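Local coordinates for penicillin-binding protein activator LpoB (Salmonella enterica subsp. enterica serovar Typhimurium, PDB 4Q6V), which probably regulates peptidoglycan synthesis as an outer-membrane lipoprotein activator of penicillin-binding protein 1B, of which this is the C-terminal domain, at residues V25-N36 against Q97-V108. Sequence-based numbering, arbitrary orientation.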
ATOM      1  N   VAL A  25     -10.570  -2.478  -7.490  1.00 20.41           N
ATOM      2  CA  VAL A  25     -10.629  -1.834  -6.198  1.00 19.50           C
ATOM      3  C   VAL A  25      -9.381  -2.295  -5.441  1.00 21.00           C
ATOM      4  O   VAL A  25      -9.094  -3.507  -5.268  1.00 18.14           O
ATOM      5  CB  VAL A  25     -11.907  -2.196  -5.460  1.00 19.30           C
ATOM      6  CG1 VAL A  25     -11.974  -1.472  -4.115  1.00 19.85           C
ATOM      7  CG2 VAL A  25     -13.149  -1.896  -6.320  1.00 19.51           C
ATOM      8  N   LEU A  26      -8.630  -1.318  -4.971  1.00 22.29           N
ATOM      9  CA  LEU A  26      -7.314  -1.580  -4.350  1.00 20.64           C
ATOM     10  C   LEU A  26      -7.318  -0.962  -2.971  1.00 20.21           C
ATOM     11  O   LEU A  26      -7.600   0.205  -2.823  1.00 20.18           O
ATOM     12  CB  LEU A  26      -6.202  -1.083  -5.250  1.00 21.38           C
ATOM     13  CG  LEU A  26      -4.815  -1.027  -4.594  1.00 22.65           C
ATOM     14  CD1 LEU A  26      -4.190  -2.412  -4.430  1.00 22.08           C
ATOM     15  CD2 LEU A  26      -3.939  -0.137  -5.452  1.00 22.48           C
ATOM     16  N   LEU A  27      -7.009  -1.755  -1.952  1.00 21.91           N
ATOM     17  CA  LEU A  27      -6.703  -1.270  -0.641  1.00 22.22           C
ATOM     18  C   LEU A  27      -5.221  -0.955  -0.437  1.00 20.54           C
ATOM     19  O   LEU A  27      -4.375  -1.831  -0.451  1.00 19.55           O
ATOM     20  CB  LEU A  27      -7.193  -2.284   0.406  1.00 24.15           C
ATOM     21  CG  LEU A  27      -6.919  -1.964   1.867  1.00 26.73           C
ATOM     22  CD1 LEU A  27      -7.271  -0.535   2.186  1.00 32.84           C
ATOM     23  CD2 LEU A  27      -7.593  -2.935   2.833  1.00 26.70           C
ATOM     24  N   VAL A  28      -4.922   0.313  -0.224  1.00 20.53           N
ATOM     25  CA  VAL A  28      -3.527   0.773  -0.101  1.00 21.01           C
ATOM     26  C   VAL A  28      -3.152   0.908   1.374  1.00 22.47           C
ATOM     27  O   VAL A  28      -3.593   1.833   2.066  1.00 22.05           O
ATOM     28  CB  VAL A  28      -3.323   2.160  -0.778  1.00 20.98           C
ATOM     29  CG1 VAL A  28      -1.898   2.668  -0.569  1.00 20.61           C
ATOM     30  CG2 VAL A  28      -3.640   2.054  -2.233  1.00 21.50           C
ATOM     31  N   ASP A  29      -2.358  -0.043   1.860  1.00 25.89           N
ATOM     32  CA  ASP A  29      -1.944  -0.012   3.254  1.00 29.87           C
ATOM     33  C   ASP A  29      -0.964   1.164   3.412  1.00 30.11           C
ATOM     34  O   ASP A  29      -0.269   1.527   2.455  1.00 29.05           O
ATOM     35  CB  ASP A  29      -1.362  -1.366   3.666  1.00 32.66           C
ATOM     36  CG  ASP A  29      -1.555  -1.697   5.124  1.00 37.14           C
ATOM     37  OD1 ASP A  29      -2.200  -0.903   5.852  1.00 40.35           O
ATOM     38  OD2 ASP A  29      -1.030  -2.773   5.519  1.00 41.82           O
ATOM     39  N   SER A  30      -0.984   1.789   4.590  1.00 28.53           N
ATOM     40  CA  SER A  30      -0.145   2.959   4.838  1.00 29.39           C
ATOM     41  C   SER A  30       1.322   2.505   4.873  1.00 25.72           C
ATOM     42  O   SER A  30       1.644   1.417   5.358  1.00 23.63           O
ATOM     43  CB  SER A  30      -0.595   3.713   6.100  1.00 30.29           C
ATOM     44  OG  SER A  30      -0.319   2.958   7.256  1.00 35.31           O
ATOM     45  N   VAL A  31       2.190   3.324   4.291  1.00 24.78           N
ATOM     46  CA  VAL A  31       3.611   3.037   4.232  1.00 22.05           C
ATOM     47  C   VAL A  31       4.144   2.895   5.670  1.00 24.44           C
ATOM     48  O   VAL A  31       3.902   3.754   6.550  1.00 24.34           O
ATOM     49  CB  VAL A  31       4.394   4.115   3.466  1.00 21.41           C
ATOM     50  CG1 VAL A  31       5.878   3.800   3.375  1.00 20.99           C
ATOM     51  CG2 VAL A  31       3.792   4.411   2.097  1.00 21.78           C
ATOM     52  N   ASN A  32       4.810   1.786   5.927  1.00 22.37           N
ATOM     53  CA  ASN A  32       5.366   1.469   7.215  1.00 24.17           C
ATOM     54  C   ASN A  32       6.854   1.849   7.337  1.00 24.07           C
ATOM     55  O   ASN A  32       7.700   1.381   6.594  1.00 25.74           O
ATOM     56  CB  ASN A  32       5.192  -0.020   7.477  1.00 28.07           C
ATOM     57  CG  ASN A  32       5.866  -0.514   8.739  1.00 32.10           C
ATOM     58  OD1 ASN A  32       5.780   0.124   9.776  1.00 37.57           O
ATOM     59  ND2 ASN A  32       6.521  -1.680   8.679  1.00 33.56           N
ATOM     60  N   ASN A  33       7.149   2.668   8.328  1.00 23.82           N
ATOM     61  CA  ASN A  33       8.513   3.153   8.579  1.00 24.16           C
ATOM     62  C   ASN A  33       9.277   2.198   9.469  1.00 25.10           C
ATOM     63  O   ASN A  33       8.962   2.067  10.655  1.00 25.24           O
ATOM     64  CB  ASN A  33       8.467   4.528   9.226  1.00 21.28           C
ATOM     65  CG  ASN A  33       9.848   5.039   9.675  1.00 20.55           C
ATOM     66  OD1 ASN A  33      10.857   4.697   9.078  1.00 18.00           O
ATOM     67  ND2 ASN A  33       9.872   5.945  10.665  1.00 18.10           N
ATOM     68  N   ARG A  34      10.274   1.541   8.878  1.00 23.29           N
ATOM     69  CA  ARG A  34      11.173   0.667   9.606  1.00 23.73           C
ATOM     70  C   ARG A  34      12.611   1.212   9.613  1.00 20.99           C
ATOM     71  O   ARG A  34      13.525   0.478   9.888  1.00 23.94           O
ATOM     72  CB  ARG A  34      11.153  -0.727   8.973  1.00 29.68           C
ATOM     73  CG  ARG A  34       9.778  -1.385   8.900  1.00 37.15           C
ATOM     74  CD  ARG A  34       9.849  -2.905   8.921  1.00 47.46           C
ATOM     75  NE  ARG A  34      10.640  -3.407   7.776  1.00 61.00           N
ATOM     76  CZ  ARG A  34      11.886  -3.921   7.821  1.00 66.83           C
ATOM     77  NH1 ARG A  34      12.549  -4.048   8.983  1.00 66.61           N
ATOM     78  NH2 ARG A  34      12.498  -4.321   6.693  1.00 61.48           N
ATOM     79  N   THR A  35      12.816   2.475   9.283  1.00 18.95           N
ATOM     80  CA  THR A  35      14.148   3.096   9.301  1.00 18.41           C
ATOM     81  C   THR A  35      14.592   3.355  10.760  1.00 20.87           C
ATOM     82  O   THR A  35      13.803   3.180  11.723  1.00 20.15           O
ATOM     83  CB  THR A  35      14.208   4.406   8.503  1.00 16.36           C
ATOM     84  OG1 THR A  35      13.542   5.457   9.255  1.00 17.36           O
ATOM     85  CG2 THR A  35      13.508   4.273   7.162  1.00 14.88           C
ATOM     86  N   ASN A  36      15.843   3.845  10.892  1.00 21.11           N
ATOM     87  CA  ASN A  36      16.320   4.274  12.196  1.00 19.97           C
ATOM     88  C   ASN A  36      15.868   5.660  12.673  1.00 21.85           C
ATOM     89  O   ASN A  36      16.299   6.150  13.707  1.00 23.26           O
ATOM     90  CB  ASN A  36      17.826   4.152  12.262  1.00 18.92           C
ATOM     91  CG  ASN A  36      18.506   5.163  11.367  1.00 18.85           C
ATOM     92  OD1 ASN A  36      18.095   5.331  10.230  1.00 18.51           O
ATOM     93  ND2 ASN A  36      19.478   5.898  11.926  1.00 18.88           N
ATOM     94  N   GLN A  97     -10.187  -6.071  -4.283  1.00 15.50           N
ATOM     95  CA  GLN A  97      -9.606  -7.236  -4.969  1.00 18.30           C
ATOM     96  C   GLN A  97      -8.129  -7.438  -4.602  1.00 18.17           C
ATOM     97  O   GLN A  97      -7.631  -8.579  -4.576  1.00 17.14           O
ATOM     98  CB  GLN A  97      -9.783  -7.055  -6.476  1.00 22.99           C
ATOM     99  CG  GLN A  97      -9.328  -8.253  -7.322  1.00 31.03           C
ATOM    100  CD  GLN A  97      -9.568  -8.047  -8.823  1.00 34.93           C
ATOM    101  OE1 GLN A  97     -10.201  -7.065  -9.252  1.00 41.12           O
ATOM    102  NE2 GLN A  97      -9.091  -8.981  -9.624  1.00 32.72           N
ATOM    103  N   TYR A  98      -7.423  -6.346  -4.315  1.00 16.20           N
ATOM    104  CA  TYR A  98      -6.036  -6.352  -3.961  1.00 15.92           C
ATOM    105  C   TYR A  98      -5.741  -5.592  -2.687  1.00 17.52           C
ATOM    106  O   TYR A  98      -6.446  -4.642  -2.320  1.00 15.31           O
ATOM    107  CB  TYR A  98      -5.196  -5.749  -5.093  1.00 17.21           C
ATOM    108  CG  TYR A  98      -5.391  -6.329  -6.474  1.00 17.96           C
ATOM    109  CD1 TYR A  98      -4.767  -7.515  -6.855  1.00 19.33           C
ATOM    110  CD2 TYR A  98      -6.178  -5.689  -7.401  1.00 19.00           C
ATOM    111  CE1 TYR A  98      -4.937  -8.035  -8.130  1.00 19.23           C
ATOM    112  CE2 TYR A  98      -6.364  -6.201  -8.664  1.00 18.69           C
ATOM    113  CZ  TYR A  98      -5.740  -7.363  -9.033  1.00 19.72           C
ATOM    114  OH  TYR A  98      -5.947  -7.848 -10.308  1.00 19.70           O
ATOM    115  N   VAL A  99      -4.678  -6.037  -2.004  1.00 17.06           N
ATOM    116  CA  VAL A  99      -4.073  -5.248  -0.946  1.00 15.18           C
ATOM    117  C   VAL A  99      -2.635  -4.921  -1.280  1.00 14.20           C
ATOM    118  O   VAL A  99      -1.837  -5.817  -1.664  1.00 12.95           O
ATOM    119  CB  VAL A  99      -4.161  -5.959   0.428  1.00 14.84           C
ATOM    120  CG1 VAL A  99      -3.287  -5.282   1.434  1.00 14.92           C
ATOM    121  CG2 VAL A  99      -5.574  -5.974   0.938  1.00 15.13           C
ATOM    122  N   LEU A 100      -2.277  -3.654  -1.121  1.00 13.96           N
ATOM    123  CA  LEU A 100      -0.892  -3.231  -1.333  1.00 14.66           C
ATOM    124  C   LEU A 100      -0.179  -2.910  -0.027  1.00 14.73           C
ATOM    125  O   LEU A 100      -0.598  -1.982   0.702  1.00 13.20           O
ATOM    126  CB  LEU A 100      -0.821  -2.075  -2.336  1.00 15.19           C
ATOM    127  CG  LEU A 100       0.585  -1.573  -2.677  1.00 14.92           C
ATOM    128  CD1 LEU A 100       1.409  -2.625  -3.350  1.00 16.12           C
ATOM    129  CD2 LEU A 100       0.439  -0.387  -3.616  1.00 16.17           C
ATOM    130  N   TYR A 101       0.856  -3.692   0.266  1.00 15.39           N
ATOM    131  CA  TYR A 101       1.728  -3.360   1.366  1.00 17.29           C
ATOM    132  C   TYR A 101       2.959  -2.614   0.890  1.00 18.52           C
ATOM    133  O   TYR A 101       3.474  -2.948  -0.167  1.00 20.78           O
ATOM    134  CB  TYR A 101       2.117  -4.609   2.125  1.00 18.44           C
ATOM    135  CG  TYR A 101       0.980  -5.514   2.550  1.00 19.47           C
ATOM    136  CD1 TYR A 101       0.313  -5.318   3.756  1.00 22.37           C
ATOM    137  CD2 TYR A 101       0.643  -6.627   1.775  1.00 21.63           C
ATOM    138  CE1 TYR A 101      -0.701  -6.169   4.174  1.00 21.55           C
ATOM    139  CE2 TYR A 101      -0.358  -7.505   2.192  1.00 22.69           C
ATOM    140  CZ  TYR A 101      -1.009  -7.268   3.383  1.00 23.20           C
ATOM    141  OH  TYR A 101      -2.033  -8.115   3.767  1.00 27.49           O
ATOM    142  N   SER A 102       3.431  -1.652   1.675  1.00 20.20           N
ATOM    143  CA  SER A 102       4.700  -0.974   1.441  1.00 21.42           C
ATOM    144  C   SER A 102       5.392  -0.530   2.739  1.00 20.96           C
ATOM    145  O   SER A 102       4.744  -0.289   3.785  1.00 19.95           O
ATOM    146  CB  SER A 102       4.474   0.192   0.453  1.00 21.29           C
ATOM    147  OG  SER A 102       3.615   1.133   1.003  1.00 26.52           O
ATOM    148  N   SER A 103       6.716  -0.436   2.683  1.00 20.35           N
ATOM    149  CA  SER A 103       7.488  -0.018   3.843  1.00 21.80           C
ATOM    150  C   SER A 103       8.811   0.531   3.416  1.00 20.01           C
ATOM    151  O   SER A 103       9.301   0.106   2.384  1.00 20.93           O
ATOM    152  CB  SER A 103       7.739  -1.188   4.807  1.00 24.46           C
ATOM    153  OG  SER A 103       8.698  -2.055   4.233  1.00 25.98           O
ATOM    154  N   ALA A 104       9.339   1.470   4.213  1.00 19.84           N
ATOM    155  CA  ALA A 104      10.658   2.059   4.030  1.00 19.41           C
ATOM    156  C   ALA A 104      11.567   1.567   5.154  1.00 20.15           C
ATOM    157  O   ALA A 104      11.170   1.583   6.312  1.00 20.45           O
ATOM    158  CB  ALA A 104      10.601   3.577   3.998  1.00 20.15           C
ATOM    159  N   SER A 105      12.732   1.051   4.796  1.00 19.77           N
ATOM    160  CA  SER A 105      13.671   0.504   5.741  1.00 19.97           C
ATOM    161  C   SER A 105      15.113   0.930   5.516  1.00 20.79           C
ATOM    162  O   SER A 105      15.450   1.652   4.545  1.00 21.97           O
ATOM    163  CB  SER A 105      13.527  -1.018   5.745  1.00 22.05           C
ATOM    164  OG  SER A 105      13.895  -1.655   4.510  1.00 22.00           O
ATOM    165  N   GLY A 106      15.979   0.517   6.436  1.00 18.74           N
ATOM    166  CA  GLY A 106      17.403   0.917   6.399  1.00 18.70           C
ATOM    167  C   GLY A 106      17.676   2.295   7.018  1.00 17.48           C
ATOM    168  O   GLY A 106      17.005   2.680   7.958  1.00 18.05           O
ATOM    169  N   ASN A 107      18.637   3.032   6.468  1.00 17.52           N
ATOM    170  CA  ASN A 107      18.978   4.339   7.036  1.00 17.66           C
ATOM    171  C   ASN A 107      17.971   5.436   6.744  1.00 17.42           C
ATOM    172  O   ASN A 107      17.442   5.543   5.629  1.00 19.83           O
ATOM    173  CB  ASN A 107      20.363   4.738   6.545  1.00 17.95           C
ATOM    174  CG  ASN A 107      20.891   5.955   7.256  1.00 19.41           C
ATOM    175  OD1 ASN A 107      21.280   5.871   8.427  1.00 19.89           O
ATOM    176  ND2 ASN A 107      20.933   7.089   6.567  1.00 18.31           N
ATOM    177  N   VAL A 108      17.725   6.310   7.723  1.00 17.83           N
ATOM    178  CA  VAL A 108      16.716   7.330   7.599  1.00 18.56           C
ATOM    179  C   VAL A 108      16.957   8.260   6.391  1.00 22.84           C
ATOM    180  O   VAL A 108      16.036   8.701   5.705  1.00 23.76           O
ATOM    181  CB  VAL A 108      16.575   8.117   8.928  1.00 19.11           C
ATOM    182  CG1 VAL A 108      17.826   8.926   9.205  1.00 19.35           C
ATOM    183  CG2 VAL A 108      15.311   8.972   8.898  1.00 18.64           C
TER
HETATM  184  O   HOH W   1     -11.954  -5.040  -7.891  1.00 29.02           O
HETATM  185  O   HOH W   2       2.089  -1.231   4.289  1.00 24.14           O
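Leu27 and Leu100 meet through the straightest of the backbone bonds that join two parallel strands in the mixed sheet of this domain: Leu100 N donates to Leu27 O at 2.9 Å and 174°. Leu27 N in turn donates to Tyr98 O, and Asp29 N to Leu100 O. Beyond Asp29 the pairing shows how two parallel ladders can be joined across a break: the register shifts by one residue between Val28 and Asn32, and a water bridges the gap, accepting from Ser102 N at 3.0 Å and donating to Ser30 O. Pairing then resumes as Asn32 N reaches Ser102 O and Ala104 N reaches Asn32 O, followed by a short bond of 2.7 Å from Arg34 N to Ala104 O. Around the first ladder the side chains divide between two helices. Leu26, Val28, Tyr98 and Leu100 share one face, where helix 41-54 packs Leu52 on Val28 and Leu100; Leu26 crosses Tyr98 at about a right angle, CD1 3.5 Å from Tyr98 CB. On the other face Leu27 and Val99 lie side by side against helix 84-94. Farther along, Arg34 lays one guanidinium face over Ser105 CB. Asn36 CG sits between its backbone N and carbonyl carbon (chi1 69°), bringing OD1 to accept from Val108 N at 2.7 Å.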